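Local coordinates for protein alpha-rhamnosidase (Dictyoglomus thermophilum, PDB 6I60) that probably hydrolyses terminal non-reducing alpha-L-rhamnose residues from alpha-L-rhamnosides, as a bacterial glycoside hydrolase with a six-hairpin catalytic domain, at residues 614-619 and 756-761; 790-795 and 805-810. All blocks are in the same frame, centred on the assembly; numbering follows the deposited sequence.

Interaction 1 (614-619 and 756-761)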
# COMPACT_ATOMS: atom_id res chain seq x y z
N CYS A 614 9.53 -20.35 -2.55
CA CYS A 614 9.38 -20.82 -1.17
C CYS A 614 8.19 -21.77 -1.02
O CYS A 614 7.24 -21.51 -0.29
CB CYS A 614 9.27 -19.64 -0.20
SG CYS A 614 10.80 -18.69 -0.07
N GLN A 615 8.27 -22.89 -1.74
CA GLN A 615 7.39 -24.00 -1.46
C GLN A 615 7.84 -24.67 -0.16
O GLN A 615 8.97 -24.48 0.29
CB GLN A 615 7.42 -25.00 -2.61
CG GLN A 615 7.21 -24.38 -3.99
CD GLN A 615 7.18 -25.41 -5.10
OE1 GLN A 615 7.88 -26.42 -5.05
NE2 GLN A 615 6.37 -25.15 -6.12
N PRO A 616 6.96 -25.44 0.49
CA PRO A 616 7.33 -26.07 1.76
C PRO A 616 8.58 -26.93 1.62
O PRO A 616 8.64 -27.85 0.80
CB PRO A 616 6.10 -26.92 2.10
CG PRO A 616 4.97 -26.22 1.44
CD PRO A 616 5.53 -25.64 0.17
N GLY A 617 9.59 -26.59 2.42
CA GLY A 617 10.82 -27.36 2.44
C GLY A 617 11.80 -27.03 1.34
O GLY A 617 12.62 -27.88 0.97
N THR A 618 11.76 -25.81 0.81
CA THR A 618 12.61 -25.43 -0.30
C THR A 618 12.58 -23.92 -0.45
O THR A 618 11.76 -23.22 0.16
CB THR A 618 12.17 -26.10 -1.60
OG1 THR A 618 13.23 -26.05 -2.56
CG2 THR A 618 10.95 -25.40 -2.16
N VAL A 619 13.50 -23.41 -1.28
CA VAL A 619 13.50 -22.03 -1.73
C VAL A 619 13.20 -21.94 -3.22
O VAL A 619 12.29 -21.23 -3.65
CB VAL A 619 14.83 -21.33 -1.38
CG1 VAL A 619 15.00 -20.07 -2.19
CG2 VAL A 619 14.91 -21.02 0.10
N HIS A 756 -2.95 -29.96 3.19
CA HIS A 756 -1.84 -29.06 3.47
C HIS A 756 -1.33 -28.47 2.16
O HIS A 756 -1.34 -29.13 1.12
CB HIS A 756 -0.70 -29.77 4.20
CG HIS A 756 -0.95 -29.96 5.67
ND1 HIS A 756 -1.59 -31.07 6.18
CD2 HIS A 756 -0.63 -29.18 6.73
CE1 HIS A 756 -1.66 -30.96 7.49
NE2 HIS A 756 -1.09 -29.83 7.85
N LEU A 757 -0.89 -27.21 2.23
CA LEU A 757 -0.38 -26.53 1.05
C LEU A 757 1.00 -27.05 0.68
O LEU A 757 1.87 -27.20 1.54
CB LEU A 757 -0.32 -25.02 1.31
CG LEU A 757 -1.65 -24.28 1.40
CD1 LEU A 757 -1.43 -22.86 1.88
CD2 LEU A 757 -2.35 -24.28 0.05
N ASP A 758 1.19 -27.34 -0.60
CA ASP A 758 2.49 -27.70 -1.17
C ASP A 758 2.89 -26.68 -2.23
O ASP A 758 3.48 -27.02 -3.26
CB ASP A 758 2.45 -29.12 -1.75
CG ASP A 758 3.84 -29.72 -1.91
OD1 ASP A 758 4.79 -29.25 -1.24
OD2 ASP A 758 3.99 -30.66 -2.72
N THR A 759 2.57 -25.42 -1.98
CA THR A 759 2.69 -24.36 -2.97
C THR A 759 3.47 -23.19 -2.42
O THR A 759 3.44 -22.91 -1.21
CB THR A 759 1.31 -23.88 -3.43
OG1 THR A 759 0.53 -23.50 -2.29
CG2 THR A 759 0.58 -24.98 -4.19
N GLY A 760 4.17 -22.49 -3.31
CA GLY A 760 4.91 -21.30 -2.95
C GLY A 760 4.01 -20.07 -2.92
O GLY A 760 2.79 -20.16 -2.79
N ILE A 761 4.64 -18.90 -3.07
CA ILE A 761 3.89 -17.66 -2.97
C ILE A 761 2.97 -17.48 -4.17
O ILE A 761 1.89 -16.89 -4.05
CB ILE A 761 4.86 -16.46 -2.82
CG1 ILE A 761 5.78 -16.35 -4.03
CG2 ILE A 761 5.69 -16.61 -1.56
CD1 ILE A 761 6.56 -15.05 -4.07
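Gln615 and Pro616 open a type II beta turn, Gln615 to Thr618, that rests on the loop 757-760 within the six-hairpin glycosidase domain. No hydrogen bond joins the two segments. Backbone and aliphatic atoms do most of the touching. Pro616 carries much of it, its CB directed at the other loop. Pro616 CG sits 3.3 Å from Leu757 O, and Pro616 CD 3.7 Å from Thr759 N. Asp758 closes in on the same ring, with OD1 3.9 Å from Pro616 CD. Asp758 CB leads away, but chi1 of -161° sets the carboxylate beside its own carbonyl carbon and so back to the ring; OD1 also forms a salt bridge with Lys622. Gln615 runs its methylene alongside Gly760, with Gln615 CG 3.6 Å from Gly760 N. Beyond CG the chain is extended, and its amide bonds to Asp612 and to Lys622 N. Asp612 also accepts from Gly760 N, so one carboxylate serves both loops. The backbones come together at Gly760, whose CA makes a CA-H...O contact of 3.5 Å to Cys614 O. With an alanine in place of Pro616, CG and CD would be gone, and a gap would probably open over the Leu757 carbonyl and the Asp758-Thr759 backbone. The contact joins the loop between helices 586-599 and 626-648 to the one entering helix 761-773. Leu757 packs on that helix, while Gln615 and Thr759 touch Thr722 of helix 722-729.

Interaction 2 (790-795 and 805-810); sequences PSFGYM and ERWEKL
The backbones of Pro790 and Trp807 approach to 5.8 Å between their CA atoms, where the turn into helix 792-797 meets the irregular loop 805-810. A cis peptide precedes Pro790. Ser791 then N-caps the helix, its OG accepting from Tyr794 N and also bonding to Thr788 O. Trp807 is the main side chain of the contact. Its six-membered ring makes a T-shaped (edge-to-face) pair with Phe792, the centroids 5.0 Å apart and the planes at 75°. Trp807 is the edge partner. Trp807 CH2 stands over one face of the Phe792 ring, toward its rim, 3.5 Å from Phe792 CZ. The Met795 methyl reaches the indole from another direction, with CE 3.6 Å from Trp807 CE3. An extended chain beyond CG (chi2 -171°) carries it there. Nearer the backbone, Pro790 CB meets Trp807 CB at 4.0 Å. The Ser791 backbone lies at the indole edge. Tyr794 CB points at the loop, and chi1 of -179° continues the ring outward, so that its edge meets Trp807 O. That oxygen of Trp807 lies in the plane of the Tyr794 ring, 3.9 Å from Tyr794 CD2. A water bridges the outer end: it is 2.9 Å from Tyr794 OH and accepts from Lys809 N at 2.7 Å. The Lys809 amine turns away to a salt bridge with Glu798. No direct hydrogen bond crosses between the segments. Cohesion therefore comes mainly from apolar packing round the indole, with a modelled water giving a polar link toward the exposed end.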
# COMPACT_ATOMS: atom_id res chain seq x y z
N PRO A 790 2.60 -27.92 6.83
CA PRO A 790 2.80 -26.48 6.64
C PRO A 790 1.49 -25.72 6.44
O PRO A 790 0.69 -26.07 5.57
CB PRO A 790 3.66 -26.42 5.37
CG PRO A 790 3.32 -27.69 4.61
CD PRO A 790 2.58 -28.63 5.54
N SER A 791 1.26 -24.69 7.25
CA SER A 791 0.02 -23.93 7.18
C SER A 791 0.22 -22.58 7.85
O SER A 791 1.24 -22.33 8.50
CB SER A 791 -1.13 -24.69 7.83
OG SER A 791 -0.92 -24.81 9.23
N PHE A 792 -0.77 -21.71 7.68
CA PHE A 792 -0.75 -20.42 8.37
C PHE A 792 -1.02 -20.57 9.85
O PHE A 792 -0.52 -19.78 10.66
CB PHE A 792 -1.76 -19.46 7.73
CG PHE A 792 -1.47 -19.15 6.29
CD1 PHE A 792 -0.65 -18.10 5.95
CD2 PHE A 792 -2.01 -19.93 5.28
CE1 PHE A 792 -0.37 -17.81 4.63
CE2 PHE A 792 -1.74 -19.65 3.96
CZ PHE A 792 -0.91 -18.59 3.63
N GLY A 793 -1.81 -21.58 10.23
CA GLY A 793 -2.03 -21.85 11.64
C GLY A 793 -0.77 -22.28 12.37
O GLY A 793 -0.59 -21.95 13.54
N TYR A 794 0.11 -23.01 11.68
CA TYR A 794 1.37 -23.41 12.29
C TYR A 794 2.22 -22.20 12.65
O TYR A 794 2.95 -22.23 13.65
CB TYR A 794 2.13 -24.34 11.35
CG TYR A 794 3.44 -24.84 11.91
CD1 TYR A 794 3.49 -25.53 13.11
CD2 TYR A 794 4.64 -24.61 11.24
CE1 TYR A 794 4.69 -25.99 13.63
CE2 TYR A 794 5.84 -25.06 11.75
CZ TYR A 794 5.86 -25.75 12.95
OH TYR A 794 7.05 -26.20 13.46
N MET A 795 2.14 -21.12 11.86
CA MET A 795 2.85 -19.90 12.21
C MET A 795 2.29 -19.30 13.50
O MET A 795 3.06 -18.89 14.38
CB MET A 795 2.76 -18.88 11.08
CG MET A 795 3.23 -19.39 9.73
SD MET A 795 3.33 -18.07 8.51
CE MET A 795 3.61 -19.02 7.01
N GLU A 805 8.28 -15.47 6.16
CA GLU A 805 8.78 -15.62 4.80
C GLU A 805 8.74 -17.07 4.34
O GLU A 805 8.48 -17.33 3.17
CB GLU A 805 10.21 -15.06 4.72
CG GLU A 805 10.88 -15.26 3.37
CD GLU A 805 12.21 -14.53 3.28
OE1 GLU A 805 12.73 -14.12 4.33
OE2 GLU A 805 12.73 -14.38 2.15
N ARG A 806 8.98 -18.01 5.25
CA ARG A 806 9.01 -19.43 4.93
C ARG A 806 8.01 -20.19 5.80
O ARG A 806 7.67 -19.75 6.91
CB ARG A 806 10.41 -20.01 5.13
CG ARG A 806 11.52 -19.01 4.87
CD ARG A 806 11.96 -19.04 3.42
NE ARG A 806 12.08 -20.41 2.94
CZ ARG A 806 13.16 -21.17 3.09
NH1 ARG A 806 14.23 -20.68 3.70
NH2 ARG A 806 13.17 -22.41 2.62
N TRP A 807 7.55 -21.33 5.29
CA TRP A 807 6.63 -22.16 6.06
C TRP A 807 7.31 -22.73 7.30
O TRP A 807 6.68 -22.84 8.36
CB TRP A 807 6.09 -23.29 5.18
CG TRP A 807 5.28 -22.83 4.00
CD1 TRP A 807 5.65 -22.86 2.69
CD2 TRP A 807 3.95 -22.29 4.03
NE1 TRP A 807 4.64 -22.36 1.90
CE2 TRP A 807 3.58 -22.01 2.70
CE3 TRP A 807 3.03 -22.02 5.05
CZ2 TRP A 807 2.34 -21.47 2.36
CZ3 TRP A 807 1.80 -21.48 4.72
CH2 TRP A 807 1.47 -21.21 3.38
N GLU A 808 8.58 -23.10 7.19
CA GLU A 808 9.30 -23.70 8.30
C GLU A 808 9.70 -22.63 9.31
O GLU A 808 10.01 -21.49 8.95
CB GLU A 808 10.55 -24.42 7.80
CG GLU A 808 10.28 -25.48 6.74
CD GLU A 808 10.25 -24.92 5.33
OE1 GLU A 808 10.98 -23.94 5.06
OE2 GLU A 808 9.50 -25.45 4.49
N LYS A 809 9.68 -23.01 10.59
CA LYS A 809 10.14 -22.12 11.65
C LYS A 809 11.66 -22.01 11.58
O LYS A 809 12.37 -22.97 11.88
CB LYS A 809 9.68 -22.63 13.01
CG LYS A 809 10.33 -21.92 14.19
CD LYS A 809 9.29 -21.52 15.22
CE LYS A 809 9.94 -21.29 16.58
NZ LYS A 809 8.93 -20.91 17.61
N LEU A 810 12.15 -20.84 11.18
CA LEU A 810 13.58 -20.61 11.01
C LEU A 810 13.97 -19.32 11.71
O LEU A 810 13.39 -18.26 11.43
CB LEU A 810 13.96 -20.56 9.53
CG LEU A 810 13.80 -21.88 8.77
CD1 LEU A 810 13.24 -21.64 7.38
CD2 LEU A 810 15.13 -22.60 8.70
O HOH W 1 9.10 -25.44 11.52

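Both contacts are largely buried and lie in the same six-hairpin glycosidase domain, with centres about 10 Å apart. Interaction 1 joins two loops far apart in sequence. Interaction 2 is local, folding a loop back on the short helix just before it. Interaction 1 is mostly backbone and proline packing, with charged residues from outside bonding to both loops. Interaction 2 is built on aromatic and methionine-methyl packing, and its Lys809 end is exposed. The two meet directly. Glu808 probably accepts from Gly617 N, though the modelled distance is too short to trust. Arg806 packs on Val619 and makes a weak bond to Thr618 O. Loop 805-810 thus touches the turn of interaction 1.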